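Local coordinates for protein DyP-type peroxidase (Pleurotus ostreatus, PDB 6FSL) that acts as a heme b-dependent dye-decolorizing (DyP-type) peroxidase, probably oxidising dyes and related substrates with hydrogen peroxide, at residues K18-Y23 against D141-V146; H44-A49 against M72-V77. The protein carries 1 engineered substitution. One frame throughout, in Å; residues are numbered along the deposited sequence.

Interaction 1. Residues K18-Y23 against D141-V146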
# COMPACT_ATOMS: atom_id res chain seq x y z
N LYS A 18 -6.91 -6.45 -12.33
CA LYS A 18 -7.02 -7.69 -11.56
C LYS A 18 -8.34 -7.85 -10.83
O LYS A 18 -8.83 -6.92 -10.28
CB LYS A 18 -5.87 -7.76 -10.53
CG LYS A 18 -5.76 -6.54 -9.61
CD LYS A 18 -4.40 -6.48 -8.95
CE LYS A 18 -4.26 -5.30 -8.01
NZ LYS A 18 -3.02 -5.38 -7.21
N ARG A 19 -8.91 -9.05 -10.92
CA ARG A 19 -9.94 -9.54 -9.99
C ARG A 19 -9.31 -10.57 -9.00
O ARG A 19 -9.84 -10.85 -7.93
CB ARG A 19 -11.12 -10.13 -10.78
CG ARG A 19 -11.67 -9.14 -11.83
CD ARG A 19 -13.06 -9.47 -12.41
NE ARG A 19 -14.03 -9.77 -11.35
CZ ARG A 19 -14.33 -11.00 -10.90
NH1 ARG A 19 -15.18 -11.13 -9.88
NH2 ARG A 19 -13.78 -12.09 -11.44
N THR A 20 -8.15 -11.09 -9.38
CA THR A 20 -7.39 -12.00 -8.56
C THR A 20 -5.91 -11.92 -8.95
O THR A 20 -5.56 -11.42 -10.03
CB THR A 20 -7.93 -13.42 -8.71
OG1 THR A 20 -7.30 -14.27 -7.75
CG2 THR A 20 -7.70 -13.94 -10.12
N GLU A 21 -5.05 -12.33 -8.03
CA GLU A 21 -3.62 -12.12 -8.20
C GLU A 21 -2.91 -13.04 -7.27
O GLU A 21 -3.39 -13.22 -6.17
CB GLU A 21 -3.26 -10.66 -7.90
CG GLU A 21 -1.77 -10.34 -7.93
CD GLU A 21 -1.46 -8.86 -7.83
OE1 GLU A 21 -0.51 -8.45 -8.55
OE2 GLU A 21 -2.14 -8.10 -7.07
N THR A 22 -1.82 -13.66 -7.71
CA THR A 22 -1.02 -14.59 -6.90
C THR A 22 0.41 -14.06 -6.85
O THR A 22 0.96 -13.72 -7.91
CB THR A 22 -1.02 -16.04 -7.48
OG1 THR A 22 -2.32 -16.64 -7.29
CG2 THR A 22 0.04 -16.94 -6.81
N TYR A 23 0.97 -13.96 -5.63
CA TYR A 23 2.35 -13.61 -5.38
C TYR A 23 3.14 -14.87 -4.97
O TYR A 23 2.87 -15.45 -3.95
CB TYR A 23 2.47 -12.56 -4.23
CG TYR A 23 1.91 -11.20 -4.54
CD1 TYR A 23 0.56 -10.91 -4.32
CD2 TYR A 23 2.72 -10.19 -5.00
CE1 TYR A 23 0.03 -9.66 -4.60
CE2 TYR A 23 2.21 -8.94 -5.27
CZ TYR A 23 0.86 -8.68 -5.09
OH TYR A 23 0.39 -7.43 -5.38
N ASP A 141 -8.11 -11.82 -14.64
CA ASP A 141 -9.57 -11.81 -14.46
C ASP A 141 -10.10 -13.00 -13.66
O ASP A 141 -11.17 -12.89 -13.10
CB ASP A 141 -10.28 -11.74 -15.83
CG ASP A 141 -11.80 -11.38 -15.73
OD1 ASP A 141 -12.13 -10.20 -15.40
OD2 ASP A 141 -12.66 -12.27 -16.01
N CYS A 142 -9.40 -14.13 -13.62
CA CYS A 142 -9.95 -15.31 -12.93
C CYS A 142 -8.87 -16.31 -12.63
O CYS A 142 -7.75 -16.20 -13.12
CB CYS A 142 -11.04 -15.99 -13.76
SG CYS A 142 -10.37 -16.76 -15.23
N HIS A 143 -9.22 -17.28 -11.78
CA HIS A 143 -8.24 -18.20 -11.26
C HIS A 143 -7.61 -19.02 -12.38
O HIS A 143 -6.41 -19.33 -12.29
CB HIS A 143 -8.84 -19.14 -10.22
CG HIS A 143 -9.21 -18.48 -8.93
ND1 HIS A 143 -8.45 -17.48 -8.36
CD2 HIS A 143 -10.25 -18.68 -8.09
CE1 HIS A 143 -9.01 -17.09 -7.23
NE2 HIS A 143 -10.09 -17.82 -7.03
N GLY A 144 -8.41 -19.37 -13.39
CA GLY A 144 -7.96 -20.18 -14.51
C GLY A 144 -6.76 -19.57 -15.22
O GLY A 144 -5.72 -20.23 -15.36
N SER A 145 -6.89 -18.29 -15.62
CA SER A 145 -5.84 -17.54 -16.32
C SER A 145 -4.55 -17.44 -15.53
O SER A 145 -3.45 -17.65 -16.08
CB SER A 145 -6.30 -16.12 -16.62
OG SER A 145 -7.61 -16.10 -17.12
N VAL A 146 -4.70 -17.13 -14.25
CA VAL A 146 -3.56 -16.90 -13.37
C VAL A 146 -2.76 -18.17 -13.18
O VAL A 146 -1.55 -18.17 -13.32
CB VAL A 146 -3.99 -16.36 -12.00
CG1 VAL A 146 -2.78 -16.26 -11.08
CG2 VAL A 146 -4.63 -15.00 -12.15

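Interaction 2. Residues H44-A49 against M72-V77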
# COMPACT_ATOMS: atom_id res chain seq x y z
N HIS A 44 7.82 -12.61 -21.01
CA HIS A 44 6.52 -12.70 -20.40
C HIS A 44 6.16 -11.47 -19.56
O HIS A 44 5.01 -11.35 -19.11
CB HIS A 44 6.42 -14.02 -19.62
CG HIS A 44 6.35 -15.22 -20.52
ND1 HIS A 44 7.46 -15.84 -21.05
CD2 HIS A 44 5.28 -15.86 -21.06
CE1 HIS A 44 7.09 -16.83 -21.84
NE2 HIS A 44 5.77 -16.86 -21.87
N ILE A 45 7.11 -10.55 -19.35
CA ILE A 45 6.92 -9.52 -18.33
C ILE A 45 6.13 -8.38 -18.92
O ILE A 45 6.47 -7.89 -19.95
CB ILE A 45 8.27 -9.07 -17.74
CG1 ILE A 45 8.79 -10.18 -16.83
CG2 ILE A 45 8.13 -7.79 -16.94
CD1 ILE A 45 10.26 -10.08 -16.55
N LYS A 46 5.06 -7.98 -18.26
CA LYS A 46 4.24 -6.86 -18.68
C LYS A 46 4.90 -5.54 -18.31
O LYS A 46 5.22 -5.31 -17.14
CB LYS A 46 2.89 -6.93 -18.00
CG LYS A 46 1.85 -5.90 -18.45
CD LYS A 46 1.38 -6.12 -19.89
CE LYS A 46 0.88 -7.55 -20.10
NZ LYS A 46 -0.15 -7.59 -21.17
N THR A 47 4.99 -4.65 -19.28
CA THR A 47 5.55 -3.32 -19.13
C THR A 47 4.43 -2.32 -19.17
O THR A 47 3.29 -2.66 -19.42
CB THR A 47 6.44 -2.98 -20.33
OG1 THR A 47 5.60 -2.74 -21.48
CG2 THR A 47 7.42 -4.11 -20.61
N SER A 48 4.76 -1.06 -18.94
CA SER A 48 3.75 -0.03 -18.83
C SER A 48 3.16 0.23 -20.20
O SER A 48 1.96 0.47 -20.30
CB SER A 48 4.30 1.24 -18.21
OG SER A 48 4.51 1.02 -16.86
N ALA A 49 3.98 0.17 -21.24
CA ALA A 49 3.48 0.19 -22.62
C ALA A 49 2.42 -0.90 -22.86
O ALA A 49 1.33 -0.60 -23.37
CB ALA A 49 4.62 0.01 -23.59
N MET A 72 -5.12 -12.48 -20.56
CA MET A 72 -3.78 -13.07 -20.39
C MET A 72 -3.10 -12.34 -19.25
O MET A 72 -2.53 -11.23 -19.42
CB MET A 72 -2.98 -12.95 -21.70
CG MET A 72 -1.55 -13.50 -21.72
SD MET A 72 -0.58 -12.77 -23.07
CE MET A 72 -1.28 -13.52 -24.54
N ALA A 73 -3.24 -12.95 -18.07
CA ALA A 73 -2.79 -12.41 -16.82
C ALA A 73 -1.37 -11.95 -16.96
O ALA A 73 -0.55 -12.65 -17.53
CB ALA A 73 -2.88 -13.47 -15.76
N ALA A 74 -1.10 -10.75 -16.47
CA ALA A 74 0.18 -10.11 -16.59
C ALA A 74 1.16 -10.59 -15.49
O ALA A 74 0.76 -10.89 -14.36
CB ALA A 74 -0.01 -8.61 -16.51
N VAL A 75 2.43 -10.63 -15.82
CA VAL A 75 3.45 -11.07 -14.87
C VAL A 75 4.41 -9.93 -14.55
O VAL A 75 4.81 -9.19 -15.43
CB VAL A 75 4.29 -12.23 -15.45
CG1 VAL A 75 5.07 -12.92 -14.35
CG2 VAL A 75 3.43 -13.21 -16.25
N ASN A 76 4.80 -9.81 -13.28
CA ASN A 76 5.88 -8.92 -12.87
C ASN A 76 6.82 -9.68 -11.94
O ASN A 76 6.53 -10.79 -11.48
CB ASN A 76 5.33 -7.66 -12.18
CG ASN A 76 5.19 -6.47 -13.11
OD1 ASN A 76 5.04 -5.33 -12.64
ND2 ASN A 76 5.21 -6.70 -14.43
N VAL A 77 7.97 -9.07 -11.67
CA VAL A 77 9.01 -9.71 -10.89
C VAL A 77 9.77 -8.65 -10.13
O VAL A 77 9.92 -7.51 -10.61
CB VAL A 77 9.96 -10.54 -11.78
CG1 VAL A 77 10.76 -9.65 -12.72
CG2 VAL A 77 10.89 -11.38 -10.93
O HOH W 1 2.86 -10.33 -18.55

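Interaction 1. Residues K18-Y23 against D141-V146
The imidazole of His-143 and the guanidinium of Arg-19 are both met at their edges across this contact: the hydroxyl oxygen OG1 of Thr-20 lies at the ring edge, near its plane, and the backbone carbonyl of Asp-141 near that of the guanidinium. The setting is the ferredoxin-like half of the DyP fold, where strand 20-28 runs between strands 134-140 and 166-175, and residues 141-146 turn from the first of these neighbours into helix 143-156. At the start of strand 20-28, Arg-19 and Thr-20 together face Gly-140 in a classic beta bulge, and both direct their side chains at the turn. Arg-19 NH2 donates to Asp-141 O at 3.2 Å; the C=O...donor angle of 170° makes the approach nearly end-on at the acceptor, but the bond is bent at the hydrogen (N-H...O 144°). A turn about the CG-CD bond (chi3 49°) swings the guanidinium toward that carbonyl. The two side chains lie side by side and point the same way, with Asp-141 OD1 3.2 Å from Arg-19 CD. Between OD1 and Arg-19 NE the gap is 4.5 Å, longer than a salt bridge, so any attraction is probably modest. Thr-20 crosses His-143 at about a right angle, its OG1 3.3 Å from His-143 CE1. That hydroxyl is hydrogen-bonded to Gly-174 O and Asp-175 OD1 on strand 166-175, which ties this position to the neighbouring strand. Its methyl packs instead on the backbone, CG2 3.6 Å from C of Cys-142, the N-cap residue of the helix. One helical turn further on, the two branches of Val-146 divide the strand between them: CG2 lies 3.8 Å from Thr-20 CG2, and CG1 lies 3.8 Å from Thr-22 OG1.

Interaction 2. Residues H44-A49 against M72-V77
Lys-46 exchanges two hydrogen bonds with strand 74-80, one as donor and one as acceptor. Its backbone N reaches Val-75 O at 3.1 Å with an N-H...O angle of 161°, and its O takes the amide of Asn-76, ND2 to O 3.0 Å. The second bond uses a carbonyl lone pair, and that oxygen lies almost in the Asn-76 amide plane. Asn-76 ND2 also donates to Val-75 O, 2.7 Å away but from a position tilted well out of the carbonyl plane, so this carbonyl receives two donors and the amide nitrogen two acceptors. With OD1 bonded to Asp-11 N, the carboxamide is fixed at both ends and its rotation is set. Outside this polar centre, Lys-46 lays its aliphatic part over Ala-74: with CG anti to the backbone N (chi1 -173°) and bends at chi2 and chi3, the chain curls round so that CB and CE lie 3.7 and 3.8 Å from Ala-74 CB. NZ goes on to a salt bridge with Asp-54. Ile-45 reaches along the strand, CD1 to Val-77 CG1 3.9 Å, and both side chains also touch Leu-478 of helix 475-481. Here the connection between helices 31-41 and 48-63 docks on strand 74-80, within the first beta-alpha-beta crossover of a ferredoxin-like fold.

Interactions 1 and 2 have centres about 13 Å apart, on one side of the chain's centre, and both reach the same antiparallel sheet. Along the chain, residues 18-23 come first, then 44-49 and 72-77, and last 141-146, so interaction 2 closes within the span bracketed by interaction 1. The strands run 166-175, 20-28, 134-140, 74-80 across this half, the 4-1-3-2 order of a ferredoxin-like unit. Interaction 2 belongs to the first crossover and interaction 1 to the entry of the second. They meet where Ala-73 CB packs 4.2 Å from Val-146 CA. Both lie away from the heme-binding residues, and both join parts of the N-terminal alpha+beta barrel domain to its sheet.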